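Local coordinates for protein BtGH115A (Bacteroides thetaiotaomicron, PDB 5BY3) that probably acts as a family GH115 4-O-methyl-alpha-glucuronidase, hydrolysing 4-O-methyl-glucuronic acid links with specificity for decorated arabinogalactans, at residues 444-449 with 463-468; 413-418 with 456-461; 617-620 with 624-627; 161-166 with 450-455; 738-743 with 768-773. All coordinates share one frame; numbering follows the deposited sequence.

Interaction 1. Residues 444-449 with 463-468; sequences IELFMD and TAHLKH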
# COMPACT_ATOMS: atom_id res chain seq x y z
N ILE A 444 2.47 3.48 3.21
CA ILE A 444 1.75 2.84 4.28
C ILE A 444 1.00 3.92 5.06
O ILE A 444 -0.19 3.77 5.33
CB ILE A 444 2.69 2.02 5.20
CG1 ILE A 444 3.27 0.82 4.44
CG2 ILE A 444 1.98 1.57 6.49
CD1 ILE A 444 4.47 0.15 5.11
N GLU A 445 1.67 5.00 5.40
CA GLU A 445 1.02 6.01 6.20
C GLU A 445 -0.05 6.75 5.37
O GLU A 445 -1.13 7.10 5.88
CB GLU A 445 2.02 6.99 6.79
CG GLU A 445 1.41 7.96 7.79
CD GLU A 445 2.43 8.82 8.49
OE1 GLU A 445 3.60 8.41 8.63
OE2 GLU A 445 2.05 9.93 8.94
N LEU A 446 0.24 6.98 4.10
CA LEU A 446 -0.76 7.53 3.21
C LEU A 446 -2.03 6.64 3.20
O LEU A 446 -3.12 7.11 3.48
CB LEU A 446 -0.20 7.71 1.79
CG LEU A 446 -1.13 8.32 0.72
CD1 LEU A 446 -1.69 9.71 1.11
CD2 LEU A 446 -0.39 8.35 -0.62
N PHE A 447 -1.86 5.36 2.87
CA PHE A 447 -2.94 4.41 2.90
C PHE A 447 -3.70 4.47 4.23
O PHE A 447 -4.92 4.48 4.23
CB PHE A 447 -2.34 3.01 2.68
CG PHE A 447 -3.35 1.96 2.28
CD1 PHE A 447 -3.98 1.18 3.25
CD2 PHE A 447 -3.62 1.71 0.93
CE1 PHE A 447 -4.90 0.20 2.89
CE2 PHE A 447 -4.53 0.72 0.57
CZ PHE A 447 -5.15 -0.03 1.55
N MSE A 448 -2.98 4.54 5.35
CA MSE A 448 -3.61 4.44 6.68
C MSE A 448 -4.33 5.71 7.02
O MSE A 448 -5.38 5.64 7.67
CB MSE A 448 -2.70 4.02 7.84
CG MSE A 448 -2.15 2.60 7.69
SE MSE A 448 -3.54 1.21 7.43
CE MSE A 448 -2.44 0.04 6.33
N ASP A 449 -3.77 6.85 6.60
CA ASP A 449 -4.45 8.16 6.66
C ASP A 449 -5.74 8.17 5.85
O ASP A 449 -6.75 8.69 6.33
CB ASP A 449 -3.55 9.31 6.18
CG ASP A 449 -2.48 9.72 7.20
OD1 ASP A 449 -2.58 9.32 8.38
OD2 ASP A 449 -1.51 10.43 6.83
N THR A 463 0.02 16.26 -2.82
CA THR A 463 1.27 17.01 -2.66
C THR A 463 1.38 17.61 -1.26
O THR A 463 2.40 17.44 -0.58
CB THR A 463 1.39 18.07 -3.79
OG1 THR A 463 1.49 17.37 -5.05
CG2 THR A 463 2.60 19.03 -3.65
N ALA A 464 0.29 18.21 -0.78
CA ALA A 464 0.26 18.74 0.58
C ALA A 464 0.44 17.66 1.66
O ALA A 464 1.02 17.93 2.72
CB ALA A 464 -1.00 19.56 0.83
N HIS A 465 -0.03 16.43 1.39
CA HIS A 465 0.20 15.29 2.28
C HIS A 465 1.69 14.95 2.38
O HIS A 465 2.24 14.91 3.48
CB HIS A 465 -0.62 14.06 1.87
CG HIS A 465 -0.59 12.94 2.88
ND1 HIS A 465 0.37 11.95 2.88
CD2 HIS A 465 -1.40 12.68 3.95
CE1 HIS A 465 0.15 11.12 3.89
NE2 HIS A 465 -0.92 11.53 4.54
N LEU A 466 2.35 14.75 1.24
CA LEU A 466 3.81 14.46 1.20
C LEU A 466 4.67 15.59 1.80
O LEU A 466 5.61 15.32 2.56
CB LEU A 466 4.25 14.15 -0.25
CG LEU A 466 5.74 13.94 -0.52
CD1 LEU A 466 6.29 12.75 0.26
CD2 LEU A 466 6.00 13.80 -2.01
N LYS A 467 4.35 16.84 1.47
CA LYS A 467 5.00 17.99 2.07
C LYS A 467 4.90 17.97 3.61
O LYS A 467 5.91 18.10 4.29
CB LYS A 467 4.36 19.25 1.49
CG LYS A 467 4.98 20.55 1.97
CD LYS A 467 4.26 21.74 1.33
CE LYS A 467 4.35 22.96 2.22
NZ LYS A 467 5.67 23.59 2.01
N HIS A 468 3.70 17.80 4.15
CA HIS A 468 3.47 17.80 5.58
C HIS A 468 4.26 16.66 6.22
O HIS A 468 4.74 16.79 7.37
CB HIS A 468 1.98 17.67 5.85
CG HIS A 468 1.63 17.72 7.30
ND1 HIS A 468 1.79 16.64 8.15
CD2 HIS A 468 1.11 18.71 8.06
CE1 HIS A 468 1.41 16.97 9.37
NE2 HIS A 468 0.98 18.22 9.34

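Interaction 2. Residues 413-418 with 456-461; sequences LIYQQM and KVSSEG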
# COMPACT_ATOMS: atom_id res chain seq x y z
N LEU A 413 -1.08 7.46 -7.48
CA LEU A 413 -1.79 6.32 -8.04
C LEU A 413 -2.51 5.62 -6.89
O LEU A 413 -3.69 5.22 -7.03
CB LEU A 413 -0.85 5.40 -8.84
CG LEU A 413 -1.32 3.95 -9.10
CD1 LEU A 413 -2.46 3.89 -10.13
CD2 LEU A 413 -0.14 3.06 -9.51
N ILE A 414 -1.82 5.49 -5.76
CA ILE A 414 -2.44 4.97 -4.59
C ILE A 414 -3.66 5.85 -4.33
O ILE A 414 -4.79 5.33 -4.29
CB ILE A 414 -1.47 4.89 -3.39
CG1 ILE A 414 -0.33 3.91 -3.70
CG2 ILE A 414 -2.18 4.51 -2.07
CD1 ILE A 414 0.80 4.11 -2.71
N TYR A 415 -3.44 7.17 -4.21
CA TYR A 415 -4.53 8.11 -3.98
C TYR A 415 -5.71 7.88 -4.91
O TYR A 415 -6.82 7.63 -4.42
CB TYR A 415 -4.12 9.56 -4.11
CG TYR A 415 -5.30 10.47 -3.86
CD1 TYR A 415 -5.87 10.55 -2.60
CD2 TYR A 415 -5.89 11.22 -4.90
CE1 TYR A 415 -7.00 11.34 -2.36
CE2 TYR A 415 -7.01 12.06 -4.67
CZ TYR A 415 -7.55 12.10 -3.39
OH TYR A 415 -8.63 12.89 -3.09
N GLN A 416 -5.48 7.96 -6.23
CA GLN A 416 -6.60 7.94 -7.15
C GLN A 416 -7.38 6.62 -7.18
O GLN A 416 -8.60 6.63 -7.37
CB GLN A 416 -6.26 8.48 -8.54
CG GLN A 416 -5.91 7.46 -9.61
CD GLN A 416 -7.08 6.77 -10.31
OE1 GLN A 416 -8.14 7.34 -10.58
NE2 GLN A 416 -6.86 5.52 -10.62
N GLN A 417 -6.69 5.51 -6.99
CA GLN A 417 -7.33 4.23 -6.97
C GLN A 417 -8.14 4.06 -5.70
O GLN A 417 -9.28 3.58 -5.77
CB GLN A 417 -6.32 3.10 -7.14
CG GLN A 417 -5.87 2.88 -8.60
CD GLN A 417 -7.01 2.36 -9.48
OE1 GLN A 417 -7.39 3.01 -10.48
NE2 GLN A 417 -7.57 1.20 -9.11
N MSE A 418 -7.59 4.48 -4.56
CA MSE A 418 -8.19 4.20 -3.26
C MSE A 418 -9.31 5.17 -2.96
O MSE A 418 -10.28 4.79 -2.32
CB MSE A 418 -7.20 4.18 -2.07
CG MSE A 418 -6.16 3.09 -2.17
SE MSE A 418 -6.91 1.29 -2.33
CE MSE A 418 -7.87 1.27 -0.61
N LYS A 456 -9.87 14.51 5.07
CA LYS A 456 -8.70 15.29 5.38
C LYS A 456 -7.68 15.13 4.25
O LYS A 456 -7.30 16.12 3.64
CB LYS A 456 -8.12 14.92 6.72
CG LYS A 456 -7.04 15.90 7.21
CD LYS A 456 -6.59 15.55 8.63
CE LYS A 456 -5.55 16.53 9.16
NZ LYS A 456 -4.19 16.22 8.62
N VAL A 457 -7.32 13.89 3.93
CA VAL A 457 -6.41 13.61 2.82
C VAL A 457 -6.96 14.24 1.53
O VAL A 457 -6.21 14.93 0.83
CB VAL A 457 -6.14 12.09 2.67
CG1 VAL A 457 -5.31 11.79 1.42
CG2 VAL A 457 -5.48 11.53 3.93
N SER A 458 -8.24 14.02 1.22
CA SER A 458 -8.83 14.69 0.03
C SER A 458 -8.76 16.25 -0.02
O SER A 458 -8.56 16.78 -1.09
CB SER A 458 -10.24 14.20 -0.27
OG SER A 458 -10.18 12.99 -1.00
N SER A 459 -8.92 16.94 1.11
CA SER A 459 -8.93 18.42 1.12
C SER A 459 -7.55 18.97 0.82
O SER A 459 -7.43 19.97 0.10
CB SER A 459 -9.41 19.03 2.46
OG SER A 459 -10.52 18.34 2.98
N GLU A 460 -6.53 18.36 1.41
CA GLU A 460 -5.14 18.67 1.09
C GLU A 460 -4.76 18.03 -0.25
O GLU A 460 -5.29 16.99 -0.68
CB GLU A 460 -4.20 18.10 2.17
CG GLU A 460 -4.48 18.49 3.62
CD GLU A 460 -4.04 17.44 4.65
OE1 GLU A 460 -3.37 16.41 4.31
OE2 GLU A 460 -4.39 17.64 5.84
N GLY A 461 -3.77 18.58 -0.92
CA GLY A 461 -3.20 17.77 -1.99
C GLY A 461 -2.80 16.35 -1.56
O GLY A 461 -2.62 16.04 -0.38

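Interaction 3. Residues 617-620 with 624-627; sequences FKPR and VFNR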
# COMPACT_ATOMS: atom_id res chain seq x y z
N PHE A 617 19.58 -6.15 -1.35
CA PHE A 617 19.47 -5.54 -2.67
C PHE A 617 19.31 -6.56 -3.82
O PHE A 617 19.18 -6.16 -4.99
CB PHE A 617 20.58 -4.47 -2.89
CG PHE A 617 21.98 -5.01 -3.18
CD1 PHE A 617 22.90 -5.25 -2.15
CD2 PHE A 617 22.42 -5.18 -4.51
CE1 PHE A 617 24.20 -5.70 -2.42
CE2 PHE A 617 23.73 -5.61 -4.78
CZ PHE A 617 24.62 -5.88 -3.73
N LYS A 618 19.30 -7.86 -3.46
CA LYS A 618 19.08 -8.98 -4.41
C LYS A 618 17.90 -9.89 -4.00
O LYS A 618 18.04 -11.11 -4.09
CB LYS A 618 20.35 -9.84 -4.61
CG LYS A 618 21.66 -9.06 -4.56
CD LYS A 618 22.88 -9.90 -4.95
CE LYS A 618 23.17 -9.78 -6.44
NZ LYS A 618 24.38 -10.53 -6.78
N PRO A 619 16.73 -9.29 -3.60
CA PRO A 619 15.61 -10.14 -3.13
C PRO A 619 15.22 -11.17 -4.17
O PRO A 619 15.12 -10.85 -5.36
CB PRO A 619 14.48 -9.13 -2.93
CG PRO A 619 14.81 -7.97 -3.82
CD PRO A 619 16.30 -7.89 -3.79
N ARG A 620 15.07 -12.41 -3.72
CA ARG A 620 14.79 -13.56 -4.55
C ARG A 620 15.86 -13.86 -5.64
O ARG A 620 15.63 -14.66 -6.52
CB ARG A 620 13.36 -13.43 -5.11
CG ARG A 620 12.60 -14.74 -5.29
CD ARG A 620 11.23 -14.49 -5.91
NE ARG A 620 11.00 -15.43 -6.99
CZ ARG A 620 10.43 -15.15 -8.15
NH1 ARG A 620 9.98 -13.94 -8.42
NH2 ARG A 620 10.28 -16.10 -9.04
N VAL A 624 18.03 -9.45 -12.76
CA VAL A 624 18.11 -7.99 -12.76
C VAL A 624 19.01 -7.40 -11.63
O VAL A 624 19.61 -6.34 -11.87
CB VAL A 624 16.69 -7.35 -12.81
CG1 VAL A 624 15.97 -7.43 -11.47
CG2 VAL A 624 16.73 -5.90 -13.26
N PHE A 625 19.12 -8.07 -10.46
CA PHE A 625 19.89 -7.51 -9.34
C PHE A 625 21.39 -7.83 -9.37
O PHE A 625 22.15 -7.37 -8.51
CB PHE A 625 19.32 -7.95 -7.96
CG PHE A 625 17.86 -7.65 -7.77
CD1 PHE A 625 17.40 -6.32 -7.64
CD2 PHE A 625 16.93 -8.67 -7.75
CE1 PHE A 625 16.05 -6.04 -7.49
CE2 PHE A 625 15.57 -8.38 -7.58
CZ PHE A 625 15.13 -7.08 -7.44
N ASN A 626 21.82 -8.64 -10.34
CA ASN A 626 23.23 -9.04 -10.45
C ASN A 626 24.08 -7.96 -11.12
O ASN A 626 23.54 -7.02 -11.71
CB ASN A 626 23.32 -10.32 -11.29
CG ASN A 626 22.75 -11.53 -10.60
OD1 ASN A 626 22.24 -12.43 -11.26
ND2 ASN A 626 22.83 -11.57 -9.26
N ARG A 627 25.42 -8.10 -11.10
CA ARG A 627 26.22 -7.31 -12.06
C ARG A 627 25.76 -7.77 -13.42
O ARG A 627 25.37 -8.93 -13.58
CB ARG A 627 27.71 -7.54 -11.98
CG ARG A 627 28.40 -6.88 -10.83
CD ARG A 627 29.82 -7.45 -10.68
NE ARG A 627 30.44 -6.87 -9.49
CZ ARG A 627 30.48 -7.44 -8.28
NH1 ARG A 627 29.95 -8.65 -8.04
NH2 ARG A 627 31.05 -6.76 -7.29

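Interaction 4. Residues 161-166 with 450-455; sequences EYRGIF and MAWNLD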
# COMPACT_ATOMS: atom_id res chain seq x y z
N GLU A 161 -13.66 0.76 8.28
CA GLU A 161 -13.92 0.03 9.54
C GLU A 161 -12.78 -0.92 9.97
O GLU A 161 -12.41 -0.97 11.16
CB GLU A 161 -15.29 -0.69 9.54
CG GLU A 161 -15.83 -0.86 10.97
CD GLU A 161 -17.04 -1.77 11.14
OE1 GLU A 161 -17.60 -2.29 10.16
OE2 GLU A 161 -17.45 -1.97 12.32
N TYR A 162 -12.23 -1.65 9.00
CA TYR A 162 -11.07 -2.48 9.25
C TYR A 162 -9.90 -2.08 8.33
O TYR A 162 -10.05 -2.01 7.10
CB TYR A 162 -11.40 -3.96 9.06
CG TYR A 162 -12.31 -4.45 10.14
CD1 TYR A 162 -11.80 -4.90 11.36
CD2 TYR A 162 -13.70 -4.43 9.97
CE1 TYR A 162 -12.64 -5.35 12.37
CE2 TYR A 162 -14.55 -4.87 10.97
CZ TYR A 162 -14.01 -5.34 12.16
OH TYR A 162 -14.82 -5.78 13.15
N ARG A 163 -8.75 -1.79 8.94
CA ARG A 163 -7.61 -1.36 8.15
C ARG A 163 -6.36 -1.95 8.68
O ARG A 163 -6.12 -2.05 9.88
CB ARG A 163 -7.57 0.17 8.01
CG ARG A 163 -7.76 0.87 9.31
CD ARG A 163 -8.71 2.07 9.38
NE ARG A 163 -8.56 2.38 10.81
CZ ARG A 163 -9.34 1.90 11.79
NH1 ARG A 163 -10.45 1.19 11.51
NH2 ARG A 163 -9.05 2.19 13.05
N GLY A 164 -5.54 -2.41 7.78
CA GLY A 164 -4.44 -3.20 8.27
C GLY A 164 -3.46 -3.48 7.20
O GLY A 164 -3.62 -3.04 6.05
N ILE A 165 -2.45 -4.25 7.60
CA ILE A 165 -1.37 -4.62 6.73
C ILE A 165 -1.21 -6.12 6.70
O ILE A 165 -1.61 -6.83 7.62
CB ILE A 165 -0.03 -3.96 7.18
CG1 ILE A 165 0.52 -4.63 8.47
CG2 ILE A 165 -0.19 -2.43 7.28
CD1 ILE A 165 1.92 -4.19 8.87
N PHE A 166 -0.56 -6.58 5.65
CA PHE A 166 -0.16 -7.94 5.46
C PHE A 166 1.39 -8.02 5.29
O PHE A 166 1.91 -7.60 4.27
CB PHE A 166 -0.94 -8.46 4.20
CG PHE A 166 -0.56 -9.86 3.72
CD1 PHE A 166 -0.05 -10.83 4.61
CD2 PHE A 166 -0.74 -10.21 2.38
CE1 PHE A 166 0.29 -12.11 4.16
CE2 PHE A 166 -0.39 -11.48 1.92
CZ PHE A 166 0.10 -12.44 2.83
N MSE A 450 -5.69 7.59 4.64
CA MSE A 450 -6.85 7.53 3.76
C MSE A 450 -7.96 6.81 4.49
O MSE A 450 -9.05 7.34 4.61
CB MSE A 450 -6.51 6.93 2.42
CG MSE A 450 -5.98 8.09 1.59
SE MSE A 450 -5.28 7.43 -0.12
CE MSE A 450 -7.06 7.65 -0.96
N ALA A 451 -7.61 5.67 5.07
CA ALA A 451 -8.53 4.74 5.70
C ALA A 451 -9.05 5.30 7.00
O ALA A 451 -10.16 4.95 7.42
CB ALA A 451 -7.85 3.39 5.93
N TRP A 452 -8.26 6.17 7.63
CA TRP A 452 -8.67 6.76 8.89
C TRP A 452 -9.55 7.99 8.70
O TRP A 452 -10.55 8.15 9.43
CB TRP A 452 -7.49 7.05 9.81
CG TRP A 452 -7.94 7.79 11.08
CD1 TRP A 452 -7.85 9.12 11.31
CD2 TRP A 452 -8.60 7.23 12.23
NE1 TRP A 452 -8.36 9.42 12.54
CE2 TRP A 452 -8.84 8.29 13.12
CE3 TRP A 452 -9.01 5.93 12.58
CZ2 TRP A 452 -9.50 8.11 14.35
CZ3 TRP A 452 -9.65 5.74 13.83
CH2 TRP A 452 -9.90 6.84 14.69
N ASN A 453 -9.18 8.86 7.76
CA ASN A 453 -9.93 10.08 7.47
C ASN A 453 -9.68 10.50 6.04
O ASN A 453 -8.77 11.28 5.77
CB ASN A 453 -9.54 11.22 8.41
CG ASN A 453 -10.49 12.42 8.35
OD1 ASN A 453 -11.24 12.63 7.37
ND2 ASN A 453 -10.48 13.22 9.41
N LEU A 454 -10.50 9.97 5.13
CA LEU A 454 -10.44 10.30 3.70
C LEU A 454 -10.63 11.83 3.36
O LEU A 454 -9.92 12.38 2.48
CB LEU A 454 -11.45 9.43 2.92
CG LEU A 454 -11.08 8.85 1.54
CD1 LEU A 454 -12.34 8.62 0.75
CD2 LEU A 454 -10.14 9.68 0.68
N ASP A 455 -11.57 12.50 4.05
CA ASP A 455 -11.85 13.92 3.78
C ASP A 455 -10.62 14.78 3.99
O ASP A 455 -10.33 15.66 3.18
CB ASP A 455 -13.05 14.49 4.59
CG ASP A 455 -14.38 13.70 4.40
OD1 ASP A 455 -14.76 13.28 3.27
OD2 ASP A 455 -15.06 13.51 5.43

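Interaction 5. Residues 738-743 with 768-773; sequences RNQAIR and LDQVML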
# COMPACT_ATOMS: atom_id res chain seq x y z
N ARG A 738 5.07 -0.47 -17.43
CA ARG A 738 5.33 0.89 -17.91
C ARG A 738 4.30 1.89 -17.38
O ARG A 738 4.40 3.09 -17.64
CB ARG A 738 5.38 0.93 -19.46
CG ARG A 738 4.04 0.70 -20.10
CD ARG A 738 4.13 0.38 -21.57
NE ARG A 738 2.81 -0.04 -21.94
CZ ARG A 738 2.50 -0.83 -22.98
NH1 ARG A 738 3.45 -1.27 -23.81
NH2 ARG A 738 1.23 -1.16 -23.16
N ASN A 739 3.31 1.38 -16.65
CA ASN A 739 2.15 2.13 -16.19
C ASN A 739 1.51 3.00 -17.30
O ASN A 739 1.08 4.13 -17.05
CB ASN A 739 2.49 2.96 -14.95
CG ASN A 739 2.69 2.10 -13.74
OD1 ASN A 739 1.74 1.45 -13.24
ND2 ASN A 739 3.92 2.04 -13.27
N GLN A 740 1.44 2.48 -18.51
CA GLN A 740 0.56 3.08 -19.51
C GLN A 740 -0.04 2.01 -20.39
O GLN A 740 0.69 1.10 -20.86
CB GLN A 740 1.31 4.05 -20.44
CG GLN A 740 1.91 5.28 -19.80
CD GLN A 740 2.48 6.23 -20.80
OE1 GLN A 740 3.17 5.82 -21.73
NE2 GLN A 740 2.20 7.50 -20.63
N ALA A 741 -1.36 2.12 -20.61
CA ALA A 741 -2.00 1.53 -21.79
C ALA A 741 -1.65 2.42 -22.96
O ALA A 741 -1.48 3.63 -22.79
CB ALA A 741 -3.51 1.43 -21.64
N ILE A 742 -1.52 1.81 -24.14
CA ILE A 742 -1.01 2.46 -25.32
C ILE A 742 -1.91 2.08 -26.49
O ILE A 742 -2.07 0.89 -26.79
CB ILE A 742 0.43 2.01 -25.67
CG1 ILE A 742 1.44 2.41 -24.58
CG2 ILE A 742 0.84 2.54 -27.07
CD1 ILE A 742 2.91 2.11 -24.93
N ARG A 743 -2.47 3.10 -27.17
CA ARG A 743 -3.26 2.91 -28.39
C ARG A 743 -2.77 3.81 -29.51
O ARG A 743 -2.83 5.05 -29.41
CB ARG A 743 -4.77 3.10 -28.14
CG ARG A 743 -5.41 2.00 -27.32
CD ARG A 743 -5.60 0.72 -28.15
NE ARG A 743 -6.14 -0.38 -27.33
CZ ARG A 743 -5.40 -1.31 -26.70
NH1 ARG A 743 -4.08 -1.31 -26.76
NH2 ARG A 743 -6.01 -2.24 -25.96
N LEU A 768 -6.60 10.03 -19.25
CA LEU A 768 -5.63 10.37 -20.28
C LEU A 768 -4.32 10.83 -19.66
O LEU A 768 -4.32 11.59 -18.69
CB LEU A 768 -6.19 11.44 -21.24
CG LEU A 768 -5.28 11.84 -22.42
CD1 LEU A 768 -5.10 10.76 -23.47
CD2 LEU A 768 -5.75 13.14 -23.07
N ASP A 769 -3.22 10.37 -20.23
CA ASP A 769 -1.86 10.72 -19.79
C ASP A 769 -1.17 11.53 -20.87
O ASP A 769 -0.83 12.67 -20.63
CB ASP A 769 -1.03 9.46 -19.46
CG ASP A 769 0.09 9.74 -18.47
OD1 ASP A 769 0.01 10.79 -17.84
OD2 ASP A 769 1.03 8.92 -18.29
N GLN A 770 -0.94 10.96 -22.04
CA GLN A 770 -0.24 11.66 -23.13
C GLN A 770 -0.91 11.44 -24.47
O GLN A 770 -1.67 10.50 -24.64
CB GLN A 770 1.20 11.23 -23.23
CG GLN A 770 2.00 11.53 -21.96
CD GLN A 770 3.39 10.92 -21.95
OE1 GLN A 770 3.54 9.70 -22.01
NE2 GLN A 770 4.40 11.76 -21.89
N VAL A 771 -0.64 12.34 -25.41
CA VAL A 771 -1.00 12.19 -26.81
C VAL A 771 0.23 12.66 -27.63
O VAL A 771 0.79 13.72 -27.34
CB VAL A 771 -2.23 13.05 -27.19
CG1 VAL A 771 -2.56 12.84 -28.66
CG2 VAL A 771 -3.47 12.70 -26.35
N MSE A 772 0.65 11.85 -28.61
CA MSE A 772 1.66 12.28 -29.60
C MSE A 772 1.17 12.14 -31.04
O MSE A 772 0.21 11.42 -31.31
CB MSE A 772 2.98 11.58 -29.37
CG MSE A 772 3.60 11.98 -28.03
SE MSE A 772 3.07 10.69 -26.64
CE MSE A 772 4.81 10.37 -25.77
N LEU A 773 1.82 12.84 -31.97
CA LEU A 773 1.29 12.92 -33.35
C LEU A 773 2.01 12.19 -34.50
O LEU A 773 1.35 11.42 -35.18
CB LEU A 773 0.72 14.30 -33.70
CG LEU A 773 -0.82 14.33 -33.90
CD1 LEU A 773 -1.69 13.59 -32.89
CD2 LEU A 773 -1.33 15.76 -34.03
O HOH W 1 0.73 6.70 -16.38

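Interaction 1. Residues 444-449 with 463-468
His465 reaches across from helix 462-473 and lays its imidazole against Leu446 and Asp449, one turn apart on helix 441-452. The packing is close on the face of the ring: Leu446 CD1 sits above it, 3.6 Å from the His465 ring centroid and only 16° off the normal, a CH-pi contact. Leu446 gets there because its CG is anti to the backbone N (chi1 -179°), which brings CD1 over the imidazole. At the ring edge, His465 NE2 donates to Asp449 OD2 over 2.6 Å, nearly straight and close to the imidazole plane. The oxygen uses its anti lone pair, and the carboxylate is turned steeply to the ring. Tyr442 OH takes up ND1, so both ring nitrogens are engaged and the flip of the imidazole is fixed. With an alanine in place of His465, Asp449 OD2 and Tyr442 OH would probably both lose their imidazole partner, and a gap would open beside Leu446 CD1. Away from this ring the helices part company. Asp449 is partly exposed, with a long, weak ion pair from OD1 to Arg207, while Lys467 and His468 face solvent. On the barrel side Phe447 and Met448 pack on Leu432 of strand 429-433, and Leu446 touches Pro411 of helix 411-423; from helix 462-473, Leu466 rests on Leu483 and Met486 of helix 476-495.

Interaction 2. Residues 413-418 with 456-461
Tyr415 and Ser458 meet hydroxyl to hydroxyl, with Tyr415 OH 2.6 Å from Ser458 OG in a short hydrogen bond that either group could donate. The serine oxygen lies at the ring edge, near the plane of the phenol. Beside it Val457 offers a looser apolar contact, its CG1 lying 4.2 Å from Tyr415 CE1, and the two side chains run past each other in opposite directions. What carries the phenol so far out is its first torsion: CG is anti to the backbone N (chi1 180°), and the ring extends from helix 411-423 toward the short helix 454-459. One shell further out, Lys419 NZ also bonds to Ser458 OG, so two residues of helix 411-423 grip the same hydroxyl. Met450 packs against the tyrosine from helix 441-452. The short helix has its own supports. Asn453 caps its start by accepting from the backbone N of Lys456, and near its end Lys456 NZ forms a salt bridge with Glu460 OE2 at 3.1 Å. Gly461 then serves as the N-cap residue of helix 462-473. This is a helix-to-helix contact on the outside of a TIM barrel: helix 411-423 connects strand 388-393 to strand 429-433 in the chain and packs on 388-393 through Ile414 and Met418, while the short helix 454-459, which follows helix 441-452, packs against it.

Interaction 3. Residues 617-620 with 624-627
The Phe625 ring is sandwiched between Pro619 and Val624. Pro619 CD stands over the centre of one face, 3.9 Å from the Phe625 centroid and 10° off the normal, a CH-pi contact. Val624 CG1 covers the opposite face. On the proline side two backbone carbonyl oxygens also approach: Phe617 O lies obliquely, 3.2 Å from Phe625 CD1, and Pro619 O is 3.4 Å from Phe625 CE2. With its CG anti to the carbonyl carbon (chi1 -54°), Phe625 turns its ring against the 617-620 backbone. The Lys618 chain, bent at chi3, runs past Phe625 CB and brings CE to 3.3 Å from Phe625 O, and its ammonium group is hydrogen-bonded to Tyr593 OH on helix 587-603. Lys572 NZ binds the carbonyls of Val624 and Asn626, while Arg620 forms salt bridges with Asp402 and Glu506. The chemistry is chiefly apolar: a proline-aromatic contact holds the two limbs of the loop together, and charged side chains tie its margins to the surrounding helices and loops.

Interaction 4. Residues 161-166 with 450-455
Arg163 carries the whole contact with Ala451 and Trp452. Just before it in the chain, Glu161 holds Lys428 in a salt bridge and Tyr162 points away from the helix. Arg163 points its side chain toward helix 441-452: CB and CD each lie 3.8 Å from Ala451 CB. The first torsion (chi1 47°) puts CG between the backbone N and the carbonyl carbon, and a bend at chi2 brings the guanidinium to the indole edge. There Arg163 NH2 comes within 3.7 Å of Trp452 CZ3, the two planes 51° apart. The cation-pi partner of this indole is Arg207, while NH1 of Arg163 bonds to Gln94 OE1 and Val160 O. This is the layer between strands and helices of a TIM barrel, strand 162-166 lying beside strand 429-433, which precedes the helix. Were Arg163 a leucine, Gln94 OE1 and Val160 O would probably lose this donor, and the indole edge its guanidinium neighbour. Further on, Gly164 pairs through its backbone with Trp430 of strand 429-433.

Interaction 5. Residues 738-743 with 768-773
Gln740 spends both hydrogens of its side-chain amide on strand 766-772, beyond the intervening strand 689-696: one on Gln770 OE1 and one on Asp769 OD2. The first bond is 2.9 Å from Gln740 NE2 to Gln770 OE1, the second 3.0 Å from Gln740 NE2 to Asp769 OD2; both are fairly straight, and both acceptors lie close to the plane of the donor amide. The acceptors are met off their own planes: the donor is tilted 32° from the Gln770 carbonyl plane, and it reaches Asp769 OD2 on the anti side, 33° out of the carboxylate plane. Gln740 OE1 is taken by Arg695 NH1, so each polar atom of this buried amide has a partner, and its orientation is fixed. Asp769 OD2 is busier still: it also accepts from Tyr665 N and from water 1, which donates to Asn739 O over 2.7 Å as well. Gln740 O is held in turn by Arg738 NE at 2.6 Å, with a weaker bond from NH2, while Ile742 CD1 covers one face of that guanidinium. Asp769 and Gln770 together face Arg695 in a classic beta bulge, which is consistent with both side chains reaching one amide. A buried polar network results, in which an aspartate oxygen, probably charged, is stabilised by N-H and water donors rather than by a salt bridge within these two segments.

From the N terminus, strand 162-166 opens interaction 4, helix 411-423 opens interaction 2 and helix 441-452 opens interaction 1; they close in that same order at 450-455, 456-461 and 463-468, so each crosses the other two. Interaction 4 closes the longest loop, bringing the first barrel strand to the helix after the last one. The three touch, through Met450 against Tyr415 and Met418, Met448 against Gly164, and Val457 against Asp449, joining a barrel strand to the helices packed outside it. Interaction 3 follows in series as a short loop with three residues between its segments, about 30 Å from interaction 1 between centres. Interaction 5 comes last and ties the approach to strand 741-748 to strand 766-772 in the C-terminal beta domain.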